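Long-range contacts in DNA-3-methyladenine glycosidase II, putative (Deinococcus radiodurans, PDB 2YG9), which is an all-helical member of the HhH-GPD superfamily of base excision DNA repair proteins: residues Val33-Arg38 / Ala201-Leu206; Asp39-Gln44 / Glu185-Gly190; Ser47-Leu52 / Trp212-Arg217. All coordinates share one frame; numbering follows the deposited sequence.

Contact 1: residues Val33-Arg38 / Ala201-Leu206; sequences VAHLSR and APYRSL. With NI (nickel (II) ion), chain F.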
loop_
_atom_site.group_PDB
_atom_site.type_symbol
_atom_site.label_atom_id
_atom_site.label_comp_id
_atom_site.label_asym_id
_atom_site.label_seq_id
_atom_site.Cartn_x
_atom_site.Cartn_y
_atom_site.Cartn_z
ATOM N N VAL A 33 -17.637 -2.762 -7.558
ATOM C CA VAL A 33 -18.710 -2.601 -6.585
ATOM C C VAL A 33 -19.864 -3.618 -6.813
ATOM O O VAL A 33 -20.451 -4.087 -5.844
ATOM C CB VAL A 33 -19.198 -1.133 -6.546
ATOM C CG1 VAL A 33 -20.475 -0.941 -5.635
ATOM C CG2 VAL A 33 -18.035 -0.225 -6.050
ATOM N N ALA A 34 -20.181 -3.940 -8.070
ATOM C CA ALA A 34 -21.246 -4.890 -8.369
ATOM C C ALA A 34 -20.827 -6.244 -7.855
ATOM O O ALA A 34 -21.614 -6.940 -7.272
ATOM C CB ALA A 34 -21.523 -4.958 -9.834
ATOM N N HIS A 35 -19.571 -6.615 -8.104
ATOM C CA HIS A 35 -19.068 -7.896 -7.658
ATOM C C HIS A 35 -19.096 -7.986 -6.131
ATOM O O HIS A 35 -19.664 -8.928 -5.592
ATOM C CB HIS A 35 -17.671 -8.169 -8.225
ATOM C CG HIS A 35 -17.046 -9.411 -7.678
ATOM N ND1 HIS A 35 -17.075 -10.621 -8.342
ATOM C CD2 HIS A 35 -16.407 -9.639 -6.506
ATOM C CE1 HIS A 35 -16.461 -11.533 -7.604
ATOM N NE2 HIS A 35 -16.074 -10.966 -6.471
ATOM N N LEU A 36 -18.518 -6.993 -5.449
ATOM C CA LEU A 36 -18.428 -6.959 -4.000
ATOM C C LEU A 36 -19.811 -6.976 -3.348
ATOM O O LEU A 36 -20.043 -7.675 -2.377
ATOM C CB LEU A 36 -17.628 -5.725 -3.563
ATOM C CG LEU A 36 -16.141 -5.729 -4.003
ATOM C CD1 LEU A 36 -15.476 -4.340 -3.629
ATOM C CD2 LEU A 36 -15.346 -6.951 -3.405
ATOM N N SER A 37 -20.737 -6.244 -3.967
ATOM C CA SER A 37 -22.103 -6.137 -3.510
ATOM C C SER A 37 -22.859 -7.447 -3.537
ATOM O O SER A 37 -23.921 -7.508 -2.976
ATOM C CB SER A 37 -22.864 -5.111 -4.343
ATOM O OG SER A 37 -22.411 -3.833 -3.987
ATOM N N ARG A 38 -22.322 -8.477 -4.194
ATOM C CA ARG A 38 -22.916 -9.786 -4.090
ATOM C C ARG A 38 -22.836 -10.368 -2.672
ATOM O O ARG A 38 -23.556 -11.295 -2.332
ATOM C CB ARG A 38 -22.268 -10.735 -5.082
ATOM C CG ARG A 38 -22.600 -10.334 -6.497
ATOM C CD ARG A 38 -21.866 -11.152 -7.425
ATOM N NE ARG A 38 -22.404 -12.493 -7.370
ATOM C CZ ARG A 38 -22.334 -13.387 -8.354
ATOM N NH1 ARG A 38 -21.722 -13.097 -9.504
ATOM N NH2 ARG A 38 -22.872 -14.590 -8.155
ATOM N N ALA A 201 -12.240 -11.511 -4.402
ATOM C CA ALA A 201 -11.384 -11.608 -5.595
ATOM C C ALA A 201 -12.231 -11.533 -6.868
ATOM O O ALA A 201 -13.286 -12.099 -6.891
ATOM C CB ALA A 201 -10.607 -12.900 -5.548
ATOM N N PRO A 202 -11.764 -10.832 -7.919
ATOM C CA PRO A 202 -10.484 -10.127 -8.101
ATOM C C PRO A 202 -10.436 -8.651 -7.672
ATOM O O PRO A 202 -9.628 -7.871 -8.240
ATOM C CB PRO A 202 -10.288 -10.216 -9.609
ATOM C CG PRO A 202 -11.646 -9.976 -10.113
ATOM C CD PRO A 202 -12.545 -10.791 -9.168
ATOM N N TYR A 203 -11.218 -8.298 -6.638
ATOM C CA TYR A 203 -11.351 -6.903 -6.187
ATOM C C TYR A 203 -11.100 -6.798 -4.679
ATOM O O TYR A 203 -11.763 -6.080 -3.978
ATOM C CB TYR A 203 -12.740 -6.345 -6.546
ATOM C CG TYR A 203 -13.104 -6.510 -8.017
ATOM C CD1 TYR A 203 -12.418 -5.816 -9.006
ATOM C CD2 TYR A 203 -14.130 -7.390 -8.411
ATOM C CE1 TYR A 203 -12.731 -5.990 -10.362
ATOM C CE2 TYR A 203 -14.450 -7.554 -9.748
ATOM C CZ TYR A 203 -13.754 -6.850 -10.712
ATOM O OH TYR A 203 -14.107 -6.982 -12.040
ATOM N N ARG A 204 -10.107 -7.533 -4.197
ATOM C CA ARG A 204 -9.776 -7.498 -2.758
ATOM C C ARG A 204 -9.220 -6.161 -2.311
ATOM O O ARG A 204 -9.373 -5.796 -1.147
ATOM C CB ARG A 204 -8.861 -8.661 -2.418
ATOM C CG ARG A 204 -9.672 -9.895 -2.119
ATOM C CD ARG A 204 -8.828 -11.107 -1.919
ATOM N NE ARG A 204 -8.135 -11.552 -3.138
ATOM C CZ ARG A 204 -7.421 -12.666 -3.186
ATOM N NH1 ARG A 204 -7.319 -13.418 -2.105
ATOM N NH2 ARG A 204 -6.823 -13.038 -4.309
ATOM N N SER A 205 -8.589 -5.412 -3.234
ATOM C CA SER A 205 -8.052 -4.082 -2.894
ATOM C C SER A 205 -9.178 -3.110 -2.572
ATOM O O SER A 205 -9.138 -2.464 -1.554
ATOM C CB SER A 205 -7.176 -3.480 -4.020
ATOM O OG SER A 205 -6.000 -4.242 -4.199
ATOM N N LEU A 206 -10.186 -3.006 -3.430
ATOM C CA LEU A 206 -11.293 -2.098 -3.146
ATOM C C LEU A 206 -12.111 -2.556 -1.942
ATOM O O LEU A 206 -12.551 -1.707 -1.159
ATOM C CB LEU A 206 -12.191 -1.864 -4.394
ATOM C CG LEU A 206 -13.287 -0.799 -4.307
ATOM C CD1 LEU A 206 -12.693 0.618 -4.107
ATOM C CD2 LEU A 206 -14.224 -0.860 -5.551
HETATM NI NI NI F . -17.272 -10.778 -10.823
HETATM O O HOH W 1 -16.679 -8.728 -12.044
HETATM O O HOH W 2 -15.483 -11.952 -11.421
HETATM O O HOH W 3 -19.588 -10.313 -10.393
HETATM O O HOH W 4 -18.719 -11.688 -12.630
#
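His35 and Tyr203 form an offset edge-to-face aromatic pair. The tyrosine edge points at the imidazole face, with the ring centroids 5.3 Å apart and the planes at 64°. His35 CB also touches the tyrosine, at 3.6 Å from Tyr203 CE2. Pro202 CD lies over one face of the imidazole, near its rim. A cis peptide bond precedes this proline.

The polar contacts centre on the same imidazole. Its NE2 is hydrogen-bonded to Arg199 O, just before the second segment. His35 ND1 binds the nickel ion at 2.5 Å, and four waters are also bound to the metal in the model. One of these waters is hydrogen-bonded to Tyr203 OH, at 3.1 Å. The tyrosine hydroxyl thus reaches the nickel through this water, while its ring packs on the histidine that binds the metal.

Apolar side chains pack deeper in the contact. Val33 CG2 meets Leu206 CD2 at 3.9 Å. Leu36 CD2 lies 4.1 Å from Tyr203 CB, and Leu36 CD1 reaches Leu206 CD2 at 4.2 Å.

Tyr203 is the N-cap residue of helix 204-219. The C-terminal part of helix 30-36 packs against this helix start in an all-helical HhH-GPD protein, with a nickel ion bound through His35.

Contact 2: residues Asp39-Gln44 / Glu185-Gly190; sequences DPVLAQ and ERLYPG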
loop_
_atom_site.group_PDB
_atom_site.type_symbol
_atom_site.label_atom_id
_atom_site.label_comp_id
_atom_site.label_asym_id
_atom_site.label_seq_id
_atom_site.Cartn_x
_atom_site.Cartn_y
_atom_site.Cartn_z
ATOM N N ASP A 39 -21.911 -9.845 -1.875
ATOM C CA ASP A 39 -21.779 -10.171 -0.479
ATOM C C ASP A 39 -22.638 -9.112 0.181
ATOM O O ASP A 39 -22.334 -7.942 0.101
ATOM C CB ASP A 39 -20.287 -10.074 -0.087
ATOM C CG ASP A 39 -20.025 -10.203 1.398
ATOM O OD1 ASP A 39 -20.956 -10.250 2.225
ATOM O OD2 ASP A 39 -18.819 -10.269 1.744
ATOM N N PRO A 40 -23.764 -9.518 0.791
ATOM C CA PRO A 40 -24.656 -8.540 1.452
ATOM C C PRO A 40 -23.977 -7.619 2.476
ATOM O O PRO A 40 -24.415 -6.493 2.666
ATOM C CB PRO A 40 -25.737 -9.423 2.083
ATOM C CG PRO A 40 -25.265 -10.814 1.945
ATOM C CD PRO A 40 -24.282 -10.887 0.850
ATOM N N VAL A 41 -22.882 -8.057 3.107
ATOM C CA VAL A 41 -22.153 -7.183 4.015
ATOM C C VAL A 41 -21.578 -5.998 3.247
ATOM O O VAL A 41 -21.802 -4.831 3.615
ATOM C CB VAL A 41 -21.063 -7.952 4.823
ATOM C CG1 VAL A 41 -20.148 -6.968 5.629
ATOM C CG2 VAL A 41 -21.736 -8.945 5.739
ATOM N N LEU A 42 -20.875 -6.286 2.155
ATOM C CA LEU A 42 -20.260 -5.243 1.353
ATOM C C LEU A 42 -21.295 -4.451 0.545
ATOM O O LEU A 42 -21.096 -3.260 0.310
ATOM C CB LEU A 42 -19.135 -5.793 0.462
ATOM C CG LEU A 42 -17.853 -6.286 1.149
ATOM C CD1 LEU A 42 -16.721 -6.414 0.099
ATOM C CD2 LEU A 42 -17.420 -5.347 2.314
ATOM N N ALA A 43 -22.428 -5.056 0.187
ATOM C CA ALA A 43 -23.503 -4.261 -0.402
ATOM C C ALA A 43 -23.912 -3.130 0.525
ATOM O O ALA A 43 -24.066 -2.008 0.067
ATOM C CB ALA A 43 -24.718 -5.135 -0.767
ATOM N N GLN A 44 -24.049 -3.424 1.813
ATOM C CA GLN A 44 -24.375 -2.430 2.844
ATOM C C GLN A 44 -23.198 -1.470 3.104
ATOM O O GLN A 44 -23.368 -0.267 3.143
ATOM C CB GLN A 44 -24.724 -3.110 4.183
ATOM C CG GLN A 44 -26.211 -3.419 4.437
ATOM C CD GLN A 44 -26.660 -3.195 5.923
ATOM O OE1 GLN A 44 -26.811 -2.025 6.405
ATOM N NE2 GLN A 44 -26.964 -4.300 6.613
ATOM N N GLU A 185 -13.468 -9.867 11.372
ATOM C CA GLU A 185 -13.909 -10.489 12.612
ATOM C C GLU A 185 -15.267 -9.931 13.076
ATOM O O GLU A 185 -16.131 -10.675 13.480
ATOM C CB GLU A 185 -12.812 -10.339 13.689
ATOM C CG GLU A 185 -13.266 -10.149 15.132
ATOM C CD GLU A 185 -12.087 -10.079 16.129
ATOM O OE1 GLU A 185 -11.424 -8.989 16.307
ATOM O OE2 GLU A 185 -11.842 -11.146 16.742
ATOM N N ARG A 186 -15.425 -8.616 13.013
ATOM C CA ARG A 186 -16.625 -7.928 13.460
ATOM C C ARG A 186 -17.845 -8.197 12.548
ATOM O O ARG A 186 -18.982 -8.479 13.003
ATOM C CB ARG A 186 -16.309 -6.428 13.486
ATOM C CG ARG A 186 -17.399 -5.500 14.003
ATOM C CD ARG A 186 -17.512 -5.586 15.493
ATOM N NE ARG A 186 -16.354 -5.006 16.180
ATOM C CZ ARG A 186 -16.248 -4.903 17.508
ATOM N NH1 ARG A 186 -17.238 -5.331 18.268
ATOM N NH2 ARG A 186 -15.170 -4.360 18.071
ATOM N N LEU A 187 -17.594 -8.130 11.252
ATOM C CA LEU A 187 -18.648 -8.210 10.264
ATOM C C LEU A 187 -18.953 -9.661 9.896
ATOM O O LEU A 187 -20.068 -9.983 9.534
ATOM C CB LEU A 187 -18.270 -7.323 9.044
ATOM C CG LEU A 187 -18.176 -5.813 9.271
ATOM C CD1 LEU A 187 -17.859 -5.028 7.969
ATOM C CD2 LEU A 187 -19.475 -5.284 9.891
ATOM N N TYR A 188 -17.991 -10.563 10.039
ATOM C CA TYR A 188 -18.187 -11.960 9.704
ATOM C C TYR A 188 -17.735 -12.883 10.852
ATOM O O TYR A 188 -16.849 -13.730 10.681
ATOM C CB TYR A 188 -17.424 -12.343 8.435
ATOM C CG TYR A 188 -17.620 -11.415 7.262
ATOM C CD1 TYR A 188 -16.915 -10.217 7.161
ATOM C CD2 TYR A 188 -18.475 -11.768 6.217
ATOM C CE1 TYR A 188 -17.068 -9.368 6.025
ATOM C CE2 TYR A 188 -18.652 -10.930 5.120
ATOM C CZ TYR A 188 -17.956 -9.722 5.043
ATOM O OH TYR A 188 -18.102 -8.957 3.911
ATOM N N PRO A 189 -18.351 -12.720 12.022
ATOM C CA PRO A 189 -18.010 -13.568 13.162
ATOM C C PRO A 189 -18.209 -15.076 12.904
ATOM O O PRO A 189 -19.252 -15.507 12.367
ATOM C CB PRO A 189 -18.970 -13.050 14.252
ATOM C CG PRO A 189 -20.046 -12.386 13.562
ATOM C CD PRO A 189 -19.415 -11.754 12.370
ATOM N N GLY A 190 -17.205 -15.878 13.246
ATOM C CA GLY A 190 -17.324 -17.324 13.094
ATOM C C GLY A 190 -17.118 -17.828 11.680
ATOM O O GLY A 190 -17.286 -19.034 11.414
#
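Tyr188 and Asp39 meet through a short hydrogen bond, and the tyrosine ring lies against Val41 on the way there. Tyr188 is the first residue to leave the helical conformation after helix 178-187. With CG anti to the carbonyl carbon (chi1 -49°), the ring is carried from CB at this helix end across to Asp39 and Val41.

The first ring atoms to meet the other segment are the two CE carbons. Tyr188 CE1 is 3.9 Å from Val41 CG1, while Tyr188 CE2 is 3.7 Å from Val41 CG2. The two methyls thus lie near the two ring carbons that flank CZ. Further out, Tyr188 CZ packs on Val41 CG1 at 3.6 Å. The hydroxyl comes last. Tyr188 OH sits only 3.3 Å from Val41 CB and also touches the branch of Leu42, at CG.

Tyr188 OH donates to Asp39 OD2 at 2.6 Å. It approaches from above the carboxylate, 35° out of its plane. Ring and carboxylate planes are 61° apart. Asp39 OD2 accepts a second bond, from Trp200 NE1. Asp39 OD1 accepts from Val41 N at 3.0 Å and so caps the start of helix 40-49. Three donors fix the rotation of this buried carboxylate and would be expected to favour its charged form.

Beside the ring, Leu187 CD1 adds an apolar contact with Val41 CG1 at 3.8 Å.

The contact joins the N-terminal end of helix 40-49 to the C-terminal end of helix 178-187. Helix 193-200 packs alongside, with Val196 on Tyr188 and Trp200 on Leu42. Helix 204-219 adds Ala207 against Leu42 and Leu211 against Leu187.

Contact 3: residues Ser47-Leu52 / Trp212-Arg217; sequences SLCGEL and WANSAR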
loop_
_atom_site.group_PDB
_atom_site.type_symbol
_atom_site.label_atom_id
_atom_site.label_comp_id
_atom_site.label_asym_id
_atom_site.label_seq_id
_atom_site.Cartn_x
_atom_site.Cartn_y
_atom_site.Cartn_z
ATOM N N SER A 47 -22.777 1.018 0.154
ATOM C CA SER A 47 -23.799 2.097 0.148
ATOM C C SER A 47 -23.621 3.058 1.311
ATOM O O SER A 47 -23.779 4.269 1.116
ATOM C CB SER A 47 -25.230 1.597 0.043
ATOM O OG SER A 47 -25.573 0.851 1.167
ATOM N N LEU A 48 -23.242 2.563 2.489
ATOM C CA LEU A 48 -23.028 3.435 3.646
ATOM C C LEU A 48 -21.808 4.338 3.463
ATOM O O LEU A 48 -21.786 5.475 3.973
ATOM C CB LEU A 48 -22.920 2.657 4.970
ATOM C CG LEU A 48 -24.248 2.098 5.529
ATOM C CD1 LEU A 48 -24.018 1.027 6.567
ATOM C CD2 LEU A 48 -25.132 3.226 6.066
ATOM N N CYS A 49 -20.776 3.826 2.785
ATOM C CA CYS A 49 -19.516 4.574 2.684
ATOM C C CYS A 49 -19.482 5.419 1.415
ATOM O O CYS A 49 -18.760 6.405 1.355
ATOM C CB CYS A 49 -18.301 3.644 2.790
ATOM S SG CYS A 49 -18.123 2.864 4.388
ATOM N N GLY A 50 -20.286 5.055 0.423
ATOM C CA GLY A 50 -20.321 5.784 -0.830
ATOM C C GLY A 50 -19.149 5.463 -1.756
ATOM O O GLY A 50 -18.511 4.396 -1.672
ATOM N N GLU A 51 -18.874 6.396 -2.659
ATOM C CA GLU A 51 -17.845 6.196 -3.670
ATOM C C GLU A 51 -16.464 6.532 -3.139
ATOM O O GLU A 51 -16.296 7.453 -2.357
ATOM C CB GLU A 51 -18.139 7.036 -4.908
ATOM C CG GLU A 51 -17.524 6.452 -6.154
ATOM C CD GLU A 51 -18.461 5.453 -6.838
ATOM O OE1 GLU A 51 -19.570 5.937 -7.222
ATOM O OE2 GLU A 51 -18.094 4.234 -7.015
ATOM N N LEU A 52 -15.483 5.740 -3.558
ATOM C CA LEU A 52 -14.073 5.945 -3.212
ATOM C C LEU A 52 -13.320 6.329 -4.479
ATOM O O LEU A 52 -13.641 5.838 -5.546
ATOM C CB LEU A 52 -13.476 4.670 -2.622
ATOM C CG LEU A 52 -14.059 4.080 -1.344
ATOM C CD1 LEU A 52 -13.312 2.833 -0.890
ATOM C CD2 LEU A 52 -14.055 5.150 -0.281
ATOM N N TRP A 212 -11.610 -0.243 5.487
ATOM C CA TRP A 212 -10.987 0.885 6.176
ATOM C C TRP A 212 -11.959 2.076 6.198
ATOM O O TRP A 212 -12.024 2.844 7.187
ATOM C CB TRP A 212 -9.670 1.300 5.494
ATOM C CG TRP A 212 -8.510 0.340 5.700
ATOM C CD1 TRP A 212 -8.109 -0.210 6.870
ATOM C CD2 TRP A 212 -7.613 -0.160 4.693
ATOM N NE1 TRP A 212 -7.002 -1.005 6.671
ATOM C CE2 TRP A 212 -6.680 -0.995 5.342
ATOM C CE3 TRP A 212 -7.481 0.054 3.316
ATOM C CZ2 TRP A 212 -5.644 -1.649 4.655
ATOM C CZ3 TRP A 212 -6.449 -0.609 2.633
ATOM C CH2 TRP A 212 -5.565 -1.451 3.309
ATOM N N ALA A 213 -12.713 2.247 5.115
ATOM C CA ALA A 213 -13.654 3.367 5.046
ATOM C C ALA A 213 -14.768 3.168 6.090
ATOM O O ALA A 213 -15.208 4.106 6.730
ATOM C CB ALA A 213 -14.248 3.527 3.631
ATOM N N ASN A 214 -15.193 1.927 6.278
ATOM C CA ASN A 214 -16.258 1.632 7.215
ATOM C C ASN A 214 -15.775 1.860 8.636
ATOM O O ASN A 214 -16.548 2.270 9.520
ATOM C CB ASN A 214 -16.778 0.210 6.992
ATOM C CG ASN A 214 -18.032 -0.081 7.766
ATOM O OD1 ASN A 214 -18.065 -0.924 8.689
ATOM N ND2 ASN A 214 -19.065 0.632 7.431
ATOM N N SER A 215 -14.496 1.586 8.870
ATOM C CA SER A 215 -13.952 1.796 10.195
ATOM C C SER A 215 -13.956 3.291 10.529
ATOM O O SER A 215 -14.309 3.676 11.613
ATOM C CB SER A 215 -12.534 1.238 10.299
ATOM O OG SER A 215 -11.941 1.639 11.528
ATOM N N ALA A 216 -13.505 4.097 9.584
ATOM C CA ALA A 216 -13.531 5.560 9.660
ATOM C C ALA A 216 -14.960 6.086 9.878
ATOM O O ALA A 216 -15.206 6.942 10.742
ATOM C CB ALA A 216 -12.887 6.139 8.340
ATOM N N ARG A 217 -15.916 5.498 9.162
ATOM C CA ARG A 217 -17.337 5.793 9.320
ATOM C C ARG A 217 -17.850 5.548 10.734
ATOM O O ARG A 217 -18.515 6.404 11.298
ATOM C CB ARG A 217 -18.154 5.022 8.291
ATOM C CG ARG A 217 -19.633 5.428 8.175
ATOM C CD ARG A 217 -20.334 4.499 7.235
ATOM N NE ARG A 217 -20.432 3.149 7.790
ATOM C CZ ARG A 217 -21.308 2.773 8.718
ATOM N NH1 ARG A 217 -22.216 3.629 9.195
ATOM N NH2 ARG A 217 -21.281 1.531 9.184
#
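Arg217 NH1 is hydrogen-bonded to Ala223 O, beyond the two segments, while Leu48 packs against the same guanidinium. The contact is helix-helix packing in an all-helical protein of the HhH-GPD superfamily. The last turn of helix 40-49 and the chain just after it lie against the middle and later part of helix 204-219. Within that helix Arg217 N donates to Ala213 O at 2.9 Å. The two residues are one turn apart and so share the helix face that meets Cys49.

Cys49 lies at the centre of the contact. With its sulfur anti to the carbonyl carbon (chi1 -66°), the thiol is placed against the Ala213-Asn214 backbone, and Cys49 SG is 3.6 Å from Asn214 CA. Cys49 SG is also 4.0 Å from Ala213 CB. The small alanine side chain is consistent with the close approach of the two backbones here. Cys49 CA and Asn214 CA are 6.3 Å apart.

Arg217 packs along Leu48. Its chain is extended as far as CG and CD and then bends at chi3 (68°). The bend lays the guanidinium against the leucine. Leu48 CD1 lies over one face of that group, 3.8 Å above its plane and towards the rim. Leu48 CB also comes within 3.8 Å of Arg217 NE. Cys49 SG is at the edge of the guanidinium, near its plane. Leu225, the last residue of the chain, touches both Leu48 and Arg217.

After Cys49 the chain turns away at Gly50, which has a positive phi. Gly50 O is hydrogen-bonded to Tyr210 OH of the facing helix. The chain then returns at Leu52, whose CD2 meets Ala213 CB at 4.2 Å.

How the contacts relate
The three contacts bring helices 30-36 and 40-49, from the early part of the chain, against later helices. Their centres are 13 to 14 Å apart, and all lie on the same side of the chain's centre. Contacts 1 and 3 share helix 204-219, and contacts 2 and 3 share helix 40-49. Contact 1 adjoins contact 2 where Ser37 O is 3.3 Å from Ala43 CB. It adjoins contact 3 where Leu206 CD1 is 4.0 Å from Leu52 CD1. The nickel ion belongs to contact 1. In contact 2, the side chain of Asp39 is about 11 Å from the bound nickel ion. A bound glycerol lies about 4 Å from the side chain of Val41.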